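Local coordinates for D-ribitol-5-phosphate phosphatase (Bacteroides thetaiotaomicron, PDB 4JB3), which removes the phosphate from D-ribitol 5-phosphate and D-ribitol 1-phosphate, and also from 5-amino-6-(5-phospho-D-ribitylamino)uracil, at residues G104-V109 and P134-W139. Residues are numbered along the deposited sequence; the frame is centred on the assembly and turned at random.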
ATOM      1  N   GLY A 104       4.013 -11.748   6.318  1.00 11.39           N
ATOM      2  CA  GLY A 104       5.199 -11.471   7.105  1.00 11.94           C
ATOM      3  C   GLY A 104       5.727 -10.063   6.907  1.00 10.96           C
ATOM      4  O   GLY A 104       6.464  -9.558   7.752  1.00 11.64           O
ATOM      5  N   PHE A 105       5.348  -9.424   5.797  1.00 10.62           N
ATOM      6  CA  PHE A 105       5.752  -8.041   5.549  1.00 10.84           C
ATOM      7  C   PHE A 105       5.111  -7.063   6.517  1.00 11.80           C
ATOM      8  O   PHE A 105       5.603  -5.950   6.688  1.00 13.40           O
ATOM      9  CB  PHE A 105       5.326  -7.599   4.146  1.00 10.59           C
ATOM     10  CG  PHE A 105       6.374  -7.787   3.085  1.00 11.47           C
ATOM     11  CD1 PHE A 105       7.398  -6.860   2.931  1.00 15.67           C
ATOM     12  CD2 PHE A 105       6.306  -8.857   2.212  1.00 13.41           C
ATOM     13  CE1 PHE A 105       8.361  -7.022   1.937  1.00 20.51           C
ATOM     14  CE2 PHE A 105       7.263  -9.028   1.220  1.00 12.76           C
ATOM     15  CZ  PHE A 105       8.290  -8.104   1.083  1.00 16.27           C
ATOM     16  N   PHE A 106       3.993  -7.453   7.125  1.00 16.38           N
ATOM     17  CA  PHE A 106       3.139  -6.477   7.804  1.00 15.06           C
ATOM     18  C   PHE A 106       3.030  -6.644   9.304  1.00 15.47           C
ATOM     19  O   PHE A 106       3.018  -7.760   9.814  1.00 17.67           O
ATOM     20  CB  PHE A 106       1.732  -6.507   7.194  1.00 14.44           C
ATOM     21  CG  PHE A 106       1.720  -6.265   5.718  1.00 14.68           C
ATOM     22  CD1 PHE A 106       1.756  -4.978   5.221  1.00 18.00           C
ATOM     23  CD2 PHE A 106       1.688  -7.315   4.820  1.00 15.72           C
ATOM     24  CE1 PHE A 106       1.747  -4.742   3.851  1.00 19.98           C
ATOM     25  CE2 PHE A 106       1.696  -7.079   3.458  1.00 17.23           C
ATOM     26  CZ  PHE A 106       1.726  -5.792   2.976  1.00 14.58           C
ATOM     27  N   ASN A 107       2.937  -5.517  10.005  1.00 14.66           N
ATOM     28  CA  ASN A 107       2.563  -5.526  11.419  1.00 19.64           C
ATOM     29  C   ASN A 107       1.056  -5.324  11.485  1.00 16.83           C
ATOM     30  O   ASN A 107       0.465  -4.904  10.506  1.00 20.03           O
ATOM     31  CB  ASN A 107       3.264  -4.396  12.179  1.00 23.40           C
ATOM     32  CG  ASN A 107       4.763  -4.589  12.269  1.00 28.36           C
ATOM     33  OD1 ASN A 107       5.254  -5.716  12.323  1.00 31.43           O
ATOM     34  ND2 ASN A 107       5.500  -3.484  12.294  1.00 29.28           N
ATOM     35  N   GLU A 108       0.421  -5.616  12.616  1.00 21.04           N
ATOM     36  CA  GLU A 108      -1.008  -5.329  12.739  1.00 20.50           C
ATOM     37  C   GLU A 108      -1.235  -3.829  12.558  1.00 15.50           C
ATOM     38  O   GLU A 108      -0.364  -3.023  12.892  1.00 16.08           O
ATOM     39  CB  GLU A 108      -1.556  -5.801  14.088  1.00 23.96           C
ATOM     40  CG  GLU A 108      -1.640  -7.328  14.231  1.00 23.51           C
ATOM     41  CD  GLU A 108      -2.749  -7.957  13.398  1.00 37.42           C
ATOM     42  OE1 GLU A 108      -3.496  -7.222  12.716  1.00 42.03           O
ATOM     43  OE2 GLU A 108      -2.872  -9.201  13.428  1.00 40.21           O
ATOM     44  N   VAL A 109      -2.378  -3.457  11.992  1.00 16.83           N
ATOM     45  CA  VAL A 109      -2.629  -2.049  11.671  1.00 13.30           C
ATOM     46  C   VAL A 109      -2.834  -1.213  12.933  1.00 11.57           C
ATOM     47  O   VAL A 109      -3.421  -1.686  13.914  1.00 15.41           O
ATOM     48  CB  VAL A 109      -3.848  -1.886  10.722  1.00 18.81           C
ATOM     49  CG1 VAL A 109      -5.118  -2.356  11.392  1.00 23.50           C
ATOM     50  CG2 VAL A 109      -4.007  -0.448  10.272  1.00 18.21           C
ATOM     51  N   PRO A 134      -2.546 -10.435  -4.823  1.00  7.22           N
ATOM     52  CA  PRO A 134      -3.752 -11.104  -4.322  1.00  7.30           C
ATOM     53  C   PRO A 134      -3.605 -11.737  -2.948  1.00  6.72           C
ATOM     54  O   PRO A 134      -4.608 -11.846  -2.230  1.00  8.10           O
ATOM     55  CB  PRO A 134      -4.007 -12.191  -5.371  1.00  9.60           C
ATOM     56  CG  PRO A 134      -3.402 -11.655  -6.618  1.00 13.60           C
ATOM     57  CD  PRO A 134      -2.180 -10.901  -6.174  1.00  7.23           C
ATOM     58  N   PHE A 135      -2.400 -12.157  -2.571  1.00  7.40           N
ATOM     59  CA  PHE A 135      -2.243 -12.765  -1.255  1.00  7.59           C
ATOM     60  C   PHE A 135      -2.521 -11.733  -0.175  1.00  8.58           C
ATOM     61  O   PHE A 135      -3.289 -11.978   0.770  1.00  9.62           O
ATOM     62  CB  PHE A 135      -0.834 -13.326  -1.067  1.00  8.72           C
ATOM     63  CG  PHE A 135      -0.498 -14.449  -1.999  1.00  7.20           C
ATOM     64  CD1 PHE A 135      -0.910 -15.752  -1.726  1.00  8.84           C
ATOM     65  CD2 PHE A 135       0.258 -14.212  -3.138  1.00  7.87           C
ATOM     66  CE1 PHE A 135      -0.593 -16.800  -2.593  1.00  9.45           C
ATOM     67  CE2 PHE A 135       0.587 -15.259  -4.011  1.00  9.02           C
ATOM     68  CZ  PHE A 135       0.151 -16.553  -3.737  1.00  8.80           C
ATOM     69  N   VAL A 136      -1.877 -10.580  -0.301  1.00  7.75           N
ATOM     70  CA  VAL A 136      -2.045  -9.515   0.677  1.00  7.74           C
ATOM     71  C   VAL A 136      -3.480  -8.985   0.677  1.00  7.98           C
ATOM     72  O   VAL A 136      -4.079  -8.783   1.735  1.00  8.78           O
ATOM     73  CB  VAL A 136      -1.043  -8.381   0.419  1.00  6.66           C
ATOM     74  CG1 VAL A 136      -1.279  -7.198   1.379  1.00  8.02           C
ATOM     75  CG2 VAL A 136       0.391  -8.914   0.552  1.00  9.51           C
ATOM     76  N   MET A 137      -4.034  -8.782  -0.509  1.00  8.47           N
ATOM     77  CA  MET A 137      -5.383  -8.233  -0.613  1.00  6.90           C
ATOM     78  C   MET A 137      -6.489  -9.189  -0.151  1.00  8.70           C
ATOM     79  O   MET A 137      -7.556  -8.744   0.277  1.00  9.45           O
ATOM     80  CB  MET A 137      -5.637  -7.696  -2.024  1.00 10.05           C
ATOM     81  CG  MET A 137      -4.854  -6.419  -2.344  1.00  8.98           C
ATOM     82  SD  MET A 137      -5.245  -5.018  -1.260  1.00 13.17           S
ATOM     83  CE  MET A 137      -3.802  -4.992  -0.214  1.00 16.18           C
ATOM     84  N   SER A 138      -6.248 -10.494  -0.203  1.00  9.82           N
ATOM     85  CA  SER A 138      -7.250 -11.418   0.324  1.00  9.39           C
ATOM     86  C   SER A 138      -7.464 -11.201   1.821  1.00 10.77           C
ATOM     87  O   SER A 138      -8.558 -11.433   2.336  1.00 12.47           O
ATOM     88  CB  SER A 138      -6.885 -12.869   0.018  1.00 12.52           C
ATOM     89  OG  SER A 138      -5.780 -13.298   0.782  1.00 14.62           O
ATOM     90  N   TRP A 139      -6.420 -10.743   2.505  1.00 10.83           N
ATOM     91  CA  TRP A 139      -6.506 -10.331   3.902  1.00  9.92           C
ATOM     92  C   TRP A 139      -7.049  -8.905   4.054  1.00  9.03           C
ATOM     93  O   TRP A 139      -8.039  -8.681   4.755  1.00  9.48           O
ATOM     94  CB  TRP A 139      -5.126 -10.440   4.573  1.00 10.50           C
ATOM     95  CG  TRP A 139      -4.972  -9.580   5.798  1.00  9.48           C
ATOM     96  CD1 TRP A 139      -5.642  -9.705   6.982  1.00 11.94           C
ATOM     97  CD2 TRP A 139      -4.084  -8.465   5.960  1.00  8.46           C
ATOM     98  NE1 TRP A 139      -5.228  -8.736   7.867  1.00 14.17           N
ATOM     99  CE2 TRP A 139      -4.277  -7.957   7.262  1.00 12.58           C
ATOM    100  CE3 TRP A 139      -3.148  -7.847   5.126  1.00 11.02           C
ATOM    101  CZ2 TRP A 139      -3.561  -6.857   7.753  1.00 13.20           C
ATOM    102  CZ3 TRP A 139      -2.435  -6.757   5.616  1.00 14.80           C
ATOM    103  CH2 TRP A 139      -2.649  -6.272   6.916  1.00 13.50           C
TER
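Phe106 carries this contact, with its ring set against Val136 and Trp139 of helix 134-140. The contact is apolar, and no hydrogen bond crosses between 104-109 and 134-139. The closest approach is to Val136. Phe106 CE2 lies 3.6 Å from Val136 CG1 and 3.7 Å from Val136 CG2. Phe106 CZ is also 3.7 Å from Val136 CG1, so the far end of the ring meets both branches of the valine. The two side chains cross at about a right angle.

The second part is aromatic. Trp139 CZ3 stands over one face of the Phe106 ring, near its rim, 4.2 Å from Phe106 CG. The phenylalanine ring and the six-membered tryptophan ring form an oblique aromatic pair, with planes at 44° and centroids 5.7 Å apart. Trp139 has CG anti to its own backbone N (chi1 158°), which carries the indole across toward the loop. CB of Phe105 sits over the opposite face of the Phe106 ring, near the rim. Val36 and Ile38 also touch the Phe106 side chain. With an alanine in place of Phe106, the branches of Val136 would probably lose their ring partner and a gap would open under Trp139 CZ3.

Lys42 NZ bonds Gly104 O and Phe106 O, tying the loop to helix 40-50.

The Phe106 side chain is about 8 Å from the sodium ion bound by Asp30, Gly32 and Asp194; Asp30 is the probable nucleophile. The side chain of Val136 is about 4 Å from a bound glycerol. Helices 40-50 to 95-103 correspond to the inserted helical cap of HAD phosphatases, and 104-109 lies on the chain's return to the Rossmann-like core. The contact thus joins this cap-to-core linker to the core helix after strand 125-130, near the active-site cleft.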